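Local coordinates for extracellular solute-binding protein, family 7 (Colwellia psychrerythraea, PDB 4PET) that probably captures pyruvate or a related small carboxylate, together with calcium, in the periplasm for uptake by a TRAP transporter, at residues E211-G214 with P215-L219; N251-P254 with K255-K259; A326-L329 with K330-D334. All blocks are in the same frame, centred on the assembly; numbering follows the deposited sequence.

Contact 1: E211-G214 with P215-L219; sequences EWVG and PSLDL. With CA (calcium ion), chain E; PYR (pyruvic acid), chain D.
Asp-218 turns its carboxylate back onto the backbone of Val-213 and Gly-214, closing a tight loop after strand 209-210 in this TRAP-type (DctP family) solute-binding protein. The evidence lies first in the polar contacts. OD1 of Asp-218 accepts from Val-213 N at 3.1 Å on its syn lone pair, and from Gly-214 N at 3.0 Å, a donor that stands 54° above the carboxylate plane. Two bonds on one oxygen fix the rotation of the carboxylate, while OD2 is held by Trp-157. In return, the carbonyl O of Gly-214 accepts from Leu-217 N and, more tightly, from Asp-218 N at 2.7 Å. The first of these closes a beta turn with Pro-215 and Ser-216 at its corners. Gly-214 itself has backbone angles, phi 156° and psi -167°, at which any CB would strike both Pro-215 CD and the preceding carbonyl oxygen.

Apolar contacts form a second group. With CG of Trp-212 anti to its backbone N, the indole meets CB of Leu-217 at its edge, in plane, 3.9 Å from NE1; this buried nitrogen has no hydrogen-bond partner in the model. CG2 of Val-213 lies 4.0 Å from Leu-217 CD1 and reaches over the same indole face as pyruvate.

Metal coordination is the third group, and ties the loop to the ligand. Glu-211 grips calcium through both carboxylate oxygens, Trp-212 adds its carbonyl O at 2.4 Å, and pyruvate chelates through O and O3; Gln-153 and Glu-236 complete the site. A water bridges the two segments, accepting from Trp-212 N at 2.8 Å and donating to Asp-218 OD2 at 2.7 Å.

Contact 2: N251-P254 with K255-K259; sequences NSLP and KDLQK
Pro-254 lays its ring against the side chain of Leu-257, CG of the proline meeting CD1 of the leucine at 3.7 Å. The motif is a helix N-terminus: Pro-254 occupies the N-cap position of helix 255-290, directly after the short helix 247-252 and a turn. Its carbonyl O accepts from Gln-258 N at 3.0 Å, with the donor in the carbonyl plane, which marks the first turn of the new helix.

A proline offers no side-chain acceptor to this helix start, and the nearby polar group comes from Asp-256. Its CG sits between the backbone N and the carbonyl carbon (chi1 60°), a torsion that brings OD1 within 3.5 Å of Pro-254 CB and lets it accept a weak bond from Leu-257 N. The other oxygen, OD2, pairs with Arg-62 in a salt bridge. On the apolar side, Leu-253 and Leu-257 both reach Tyr-29 of strand 29-35, joining the helix start to an inner strand of the five-stranded sheet.

Gln-258 spans the turn between the two helices. Its chain runs extended beyond CG (chi2 179°), with CG itself 3.7 Å from Leu-253 CB, and its amide reaches back to the end of helix 247-252, where NE2 donates to Tyr-250 O. An alanine here would remove CG and the amide, and is likely to leave the carbonyl of Tyr-250 without this donor and open a gap beside Leu-253 CB. The reach is extended by a water, which accepts from Gln-258 NE2 at 3.0 Å and donates to Asn-251 O at 3.2 Å.

Contact 3: A326-L329 with K330-D334; sequences AEIL and KSLND
A chi1 of -64° in Ile-328 puts CG1 beside the backbone N and leaves CG2 anti to it, while in Leu-332 a chi1 of -74° sets CG anti to the carbonyl carbon. These two torsions lay the side chains next to each other, pointing the same way, with Ile-328 CG2 at 4.1 Å from Leu-332 CD1. The residues are one helical turn apart (i, i+4) on helix 323-353, and CD2 of Leu-329 also approaches Leu-332 CD1, at 4.3 Å, so that Leu-332 CD1 meets both neighbours of the preceding turn.

The regular backbone explains this spacing. Four successive i to i+4 bonds cross the segment boundary, from Lys-330 N to Ala-326 O through to Asn-333 N to Leu-329 O at 2.9 Å; that of Leu-332 N to Ile-328 O, 3.0 Å long, lies beneath the leucine side chain, whose CG sits 3.6 Å from the same Ile-328 oxygen.

A second i, i+4 pair runs along a different side of the helix. Lys-330 leaves with CG anti to its backbone N, then bends at its last two torsions (chi4 -43°), which swings NZ round to Asp-334. The resulting salt bridge is 2.7 Å from NZ to OD2 and uses the syn lone pair of that oxygen.

Neighbouring elements pack on these apolar side chains. Ile-328 touches Val-136 of helix 129-137 and Phe-108, while Leu-329 and Leu-332 rest on Phe-107, and Leu-332 also on Met-115. Glu-327 and Ser-331 pack on Leu-132 of helix 129-137, and Ser-331 OG is hydrogen-bonded to Trp-123 NE1 of helix 117-126.

Contact 1 alone belongs to the pyruvate and calcium site. Contact 2 lies far from contact 1, the centres 36 Å and the nearest atoms about 26 Å apart, yet helix 255-290, which starts in contact 2, continues to Ala-279 and Ser-280, on which Ser-216 of contact 1 packs. Contact 3 is nearer to contact 1, about 17 Å between nearest atoms, and its Leu-332 side chain is about 11 Å from that of the pyruvate-binding Tyr-96. Contacts 2 and 3 do not touch; their nearest atoms are about 22 Å apart. In the dimer, Pro-215 of contact 1 packs on Trp-342 of the second subunit, and Lys-259 of contact 2 on its Met-58.

Contact 1: E211-G214 with P215-L219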
# COMPACT_ATOMS: atom_id res chain seq x y z
N GLU A 211 -10.39 -21.40 5.72
CA GLU A 211 -9.81 -20.08 5.88
C GLU A 211 -10.68 -19.13 5.07
O GLU A 211 -11.35 -19.54 4.10
CB GLU A 211 -8.33 -20.07 5.49
CG GLU A 211 -8.00 -20.26 4.04
CD GLU A 211 -8.19 -18.97 3.25
OE1 GLU A 211 -8.92 -18.98 2.25
OE2 GLU A 211 -7.64 -17.92 3.66
N TRP A 212 -10.72 -17.88 5.49
CA TRP A 212 -11.41 -16.87 4.71
C TRP A 212 -10.46 -15.70 4.47
O TRP A 212 -9.77 -15.70 3.44
CB TRP A 212 -12.75 -16.48 5.33
CG TRP A 212 -13.41 -15.36 4.64
CD1 TRP A 212 -13.69 -14.13 5.17
CD2 TRP A 212 -13.82 -15.32 3.28
NE1 TRP A 212 -14.25 -13.33 4.21
CE2 TRP A 212 -14.34 -14.03 3.04
CE3 TRP A 212 -13.81 -16.25 2.23
CZ2 TRP A 212 -14.87 -13.66 1.81
CZ3 TRP A 212 -14.31 -15.87 1.01
CH2 TRP A 212 -14.83 -14.58 0.80
N VAL A 213 -10.36 -14.75 5.41
CA VAL A 213 -9.44 -13.62 5.25
C VAL A 213 -8.58 -13.35 6.48
O VAL A 213 -7.35 -13.40 6.43
CB VAL A 213 -10.20 -12.34 4.86
CG1 VAL A 213 -9.24 -11.14 4.87
CG2 VAL A 213 -10.85 -12.51 3.47
N GLY A 214 -9.25 -13.06 7.59
CA GLY A 214 -8.57 -12.58 8.77
C GLY A 214 -9.52 -11.79 9.63
O GLY A 214 -10.74 -11.82 9.44
N PRO A 215 -8.97 -11.07 10.61
CA PRO A 215 -9.78 -10.34 11.59
C PRO A 215 -10.67 -9.30 10.95
O PRO A 215 -11.70 -8.92 11.52
CB PRO A 215 -8.73 -9.67 12.48
CG PRO A 215 -7.52 -10.43 12.32
CD PRO A 215 -7.54 -11.05 10.94
N SER A 216 -10.31 -8.80 9.77
CA SER A 216 -11.13 -7.76 9.15
C SER A 216 -12.55 -8.24 8.90
O SER A 216 -13.49 -7.43 8.92
CB SER A 216 -10.51 -7.26 7.84
OG SER A 216 -10.23 -8.33 6.94
N LEU A 217 -12.71 -9.54 8.64
CA LEU A 217 -13.97 -10.10 8.15
C LEU A 217 -14.39 -11.40 8.83
O LEU A 217 -15.57 -11.74 8.77
CB LEU A 217 -13.89 -10.34 6.64
CG LEU A 217 -13.80 -9.10 5.75
CD1 LEU A 217 -13.39 -9.50 4.27
CD2 LEU A 217 -15.13 -8.36 5.78
N ASP A 218 -13.46 -12.13 9.45
CA ASP A 218 -13.77 -13.48 9.90
C ASP A 218 -14.73 -13.49 11.10
O ASP A 218 -15.51 -14.43 11.25
CB ASP A 218 -12.51 -14.22 10.31
CG ASP A 218 -11.64 -14.63 9.14
OD1 ASP A 218 -11.96 -14.28 7.99
OD2 ASP A 218 -10.62 -15.31 9.41
N LEU A 219 -14.70 -12.47 11.96
CA LEU A 219 -15.42 -12.59 13.23
C LEU A 219 -16.93 -12.53 13.03
O LEU A 219 -17.65 -13.36 13.56
CB LEU A 219 -14.95 -11.54 14.25
CG LEU A 219 -13.42 -11.52 14.39
CD1 LEU A 219 -13.00 -10.43 15.33
CD2 LEU A 219 -12.91 -12.88 14.85
CA CA E . -8.41 -16.64 1.75
C PYR D . -10.82 -16.12 -0.40
O PYR D . -10.34 -17.09 0.33
OXT PYR D . -11.77 -16.44 -1.23
CA PYR D . -10.39 -14.79 -0.22
O3 PYR D . -9.31 -14.51 0.46
CB PYR D . -11.19 -13.64 -0.75
O HOH W 1 -9.46 -17.13 7.87

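Contact 2: N251-P254 with K255-K259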
# COMPACT_ATOMS: atom_id res chain seq x y z
N ASN A 251 -14.77 -1.29 -24.97
CA ASN A 251 -14.52 -0.65 -26.26
C ASN A 251 -15.67 0.25 -26.68
O ASN A 251 -15.47 1.20 -27.41
CB ASN A 251 -14.36 -1.69 -27.36
CG ASN A 251 -13.15 -2.59 -27.18
OD1 ASN A 251 -12.16 -2.25 -26.52
ND2 ASN A 251 -13.23 -3.75 -27.82
N SER A 252 -16.88 -0.04 -26.22
CA SER A 252 -18.03 0.75 -26.64
C SER A 252 -18.04 2.12 -25.94
O SER A 252 -18.78 3.02 -26.36
CB SER A 252 -19.34 -0.00 -26.38
OG SER A 252 -19.64 -0.04 -24.98
N LEU A 253 -17.27 2.26 -24.87
CA LEU A 253 -17.22 3.52 -24.14
C LEU A 253 -16.40 4.58 -24.87
O LEU A 253 -15.42 4.25 -25.51
CB LEU A 253 -16.54 3.31 -22.79
CG LEU A 253 -17.31 2.51 -21.75
CD1 LEU A 253 -16.47 2.38 -20.49
CD2 LEU A 253 -18.62 3.21 -21.49
N PRO A 254 -16.79 5.87 -24.74
CA PRO A 254 -15.86 6.91 -25.18
C PRO A 254 -14.58 6.87 -24.34
O PRO A 254 -14.62 6.32 -23.23
CB PRO A 254 -16.63 8.22 -24.99
CG PRO A 254 -17.80 7.88 -24.15
CD PRO A 254 -18.05 6.41 -24.23
N LYS A 255 -13.49 7.41 -24.88
CA LYS A 255 -12.18 7.35 -24.24
C LYS A 255 -12.15 8.01 -22.84
O LYS A 255 -11.45 7.53 -21.95
CB LYS A 255 -11.13 7.98 -25.16
CG LYS A 255 -10.82 7.11 -26.39
CD LYS A 255 -9.75 7.69 -27.33
CE LYS A 255 -8.31 7.56 -26.79
NZ LYS A 255 -7.89 6.14 -26.54
N ASP A 256 -12.90 9.08 -22.64
CA ASP A 256 -12.85 9.76 -21.33
C ASP A 256 -13.52 8.88 -20.27
O ASP A 256 -13.00 8.73 -19.16
CB ASP A 256 -13.42 11.19 -21.39
CG ASP A 256 -14.88 11.24 -21.84
OD1 ASP A 256 -15.34 10.26 -22.46
OD2 ASP A 256 -15.54 12.29 -21.62
N LEU A 257 -14.62 8.22 -20.64
CA LEU A 257 -15.28 7.31 -19.70
C LEU A 257 -14.44 6.05 -19.49
O LEU A 257 -14.42 5.51 -18.38
CB LEU A 257 -16.70 6.97 -20.14
CG LEU A 257 -17.69 8.11 -20.28
CD1 LEU A 257 -19.09 7.55 -20.70
CD2 LEU A 257 -17.77 8.90 -18.96
N GLN A 258 -13.72 5.59 -20.51
CA GLN A 258 -12.78 4.49 -20.31
C GLN A 258 -11.77 4.82 -19.21
O GLN A 258 -11.45 3.97 -18.35
CB GLN A 258 -12.02 4.18 -21.59
CG GLN A 258 -12.89 3.62 -22.70
CD GLN A 258 -12.13 3.32 -23.98
OE1 GLN A 258 -10.96 3.69 -24.12
NE2 GLN A 258 -12.79 2.68 -24.93
N LYS A 259 -11.21 6.02 -19.27
CA LYS A 259 -10.20 6.40 -18.28
C LYS A 259 -10.82 6.54 -16.89
O LYS A 259 -10.21 6.16 -15.88
CB LYS A 259 -9.52 7.71 -18.69
CG LYS A 259 -8.29 8.01 -17.88
CD LYS A 259 -7.21 7.00 -18.22
CE LYS A 259 -6.03 7.14 -17.28
NZ LYS A 259 -4.86 6.27 -17.63
O HOH W 2 -12.48 2.18 -27.84

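Contact 3: A326-L329 with K330-D334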
# COMPACT_ATOMS: atom_id res chain seq x y z
N ALA A 326 5.51 -20.98 -16.67
CA ALA A 326 6.91 -20.84 -16.30
C ALA A 326 7.24 -19.35 -16.29
O ALA A 326 7.94 -18.86 -15.38
CB ALA A 326 7.82 -21.64 -17.25
N GLU A 327 6.70 -18.63 -17.27
CA GLU A 327 7.00 -17.22 -17.40
C GLU A 327 6.43 -16.46 -16.23
O GLU A 327 7.10 -15.59 -15.63
CB GLU A 327 6.44 -16.62 -18.71
CG GLU A 327 6.88 -15.16 -18.88
CD GLU A 327 6.31 -14.44 -20.11
OE1 GLU A 327 5.65 -15.08 -20.96
OE2 GLU A 327 6.51 -13.21 -20.21
N ILE A 328 5.20 -16.78 -15.86
CA ILE A 328 4.58 -16.07 -14.75
C ILE A 328 5.30 -16.38 -13.43
O ILE A 328 5.62 -15.46 -12.68
CB ILE A 328 3.10 -16.40 -14.60
CG1 ILE A 328 2.33 -15.94 -15.83
CG2 ILE A 328 2.54 -15.67 -13.37
CD1 ILE A 328 0.96 -16.56 -15.95
N LEU A 329 5.56 -17.65 -13.15
CA LEU A 329 6.25 -18.01 -11.91
C LEU A 329 7.69 -17.47 -11.84
O LEU A 329 8.19 -17.15 -10.77
CB LEU A 329 6.24 -19.50 -11.66
CG LEU A 329 4.84 -20.08 -11.48
CD1 LEU A 329 4.96 -21.56 -11.30
CD2 LEU A 329 4.09 -19.43 -10.29
N LYS A 330 8.38 -17.39 -12.97
CA LYS A 330 9.71 -16.81 -12.98
C LYS A 330 9.67 -15.33 -12.66
O LYS A 330 10.54 -14.81 -11.96
CB LYS A 330 10.39 -16.99 -14.34
CG LYS A 330 11.75 -16.28 -14.42
CD LYS A 330 12.31 -16.31 -15.82
CE LYS A 330 13.83 -16.44 -15.84
NZ LYS A 330 14.52 -15.57 -14.85
N SER A 331 8.71 -14.63 -13.23
CA SER A 331 8.57 -13.21 -12.95
C SER A 331 8.27 -12.99 -11.47
O SER A 331 8.85 -12.11 -10.85
CB SER A 331 7.46 -12.58 -13.80
OG SER A 331 7.25 -11.24 -13.41
N LEU A 332 7.38 -13.80 -10.91
CA LEU A 332 7.02 -13.67 -9.50
C LEU A 332 8.19 -13.99 -8.59
O LEU A 332 8.40 -13.31 -7.59
CB LEU A 332 5.85 -14.56 -9.12
CG LEU A 332 4.48 -14.11 -9.60
CD1 LEU A 332 3.50 -15.23 -9.38
CD2 LEU A 332 4.02 -12.82 -8.87
N ASN A 333 8.94 -15.03 -8.95
CA ASN A 333 10.03 -15.52 -8.14
C ASN A 333 11.22 -14.52 -8.16
O ASN A 333 11.73 -14.11 -7.11
CB ASN A 333 10.43 -16.94 -8.60
CG ASN A 333 11.60 -17.50 -7.82
OD1 ASN A 333 12.70 -17.71 -8.37
ND2 ASN A 333 11.38 -17.77 -6.54
N ASP A 334 11.61 -14.09 -9.35
CA ASP A 334 12.70 -13.12 -9.48
C ASP A 334 12.29 -11.80 -8.86
O ASP A 334 13.10 -11.18 -8.19
CB ASP A 334 13.01 -12.84 -10.94
CG ASP A 334 13.59 -14.02 -11.65
OD1 ASP A 334 13.88 -15.03 -10.96
OD2 ASP A 334 13.74 -13.92 -12.89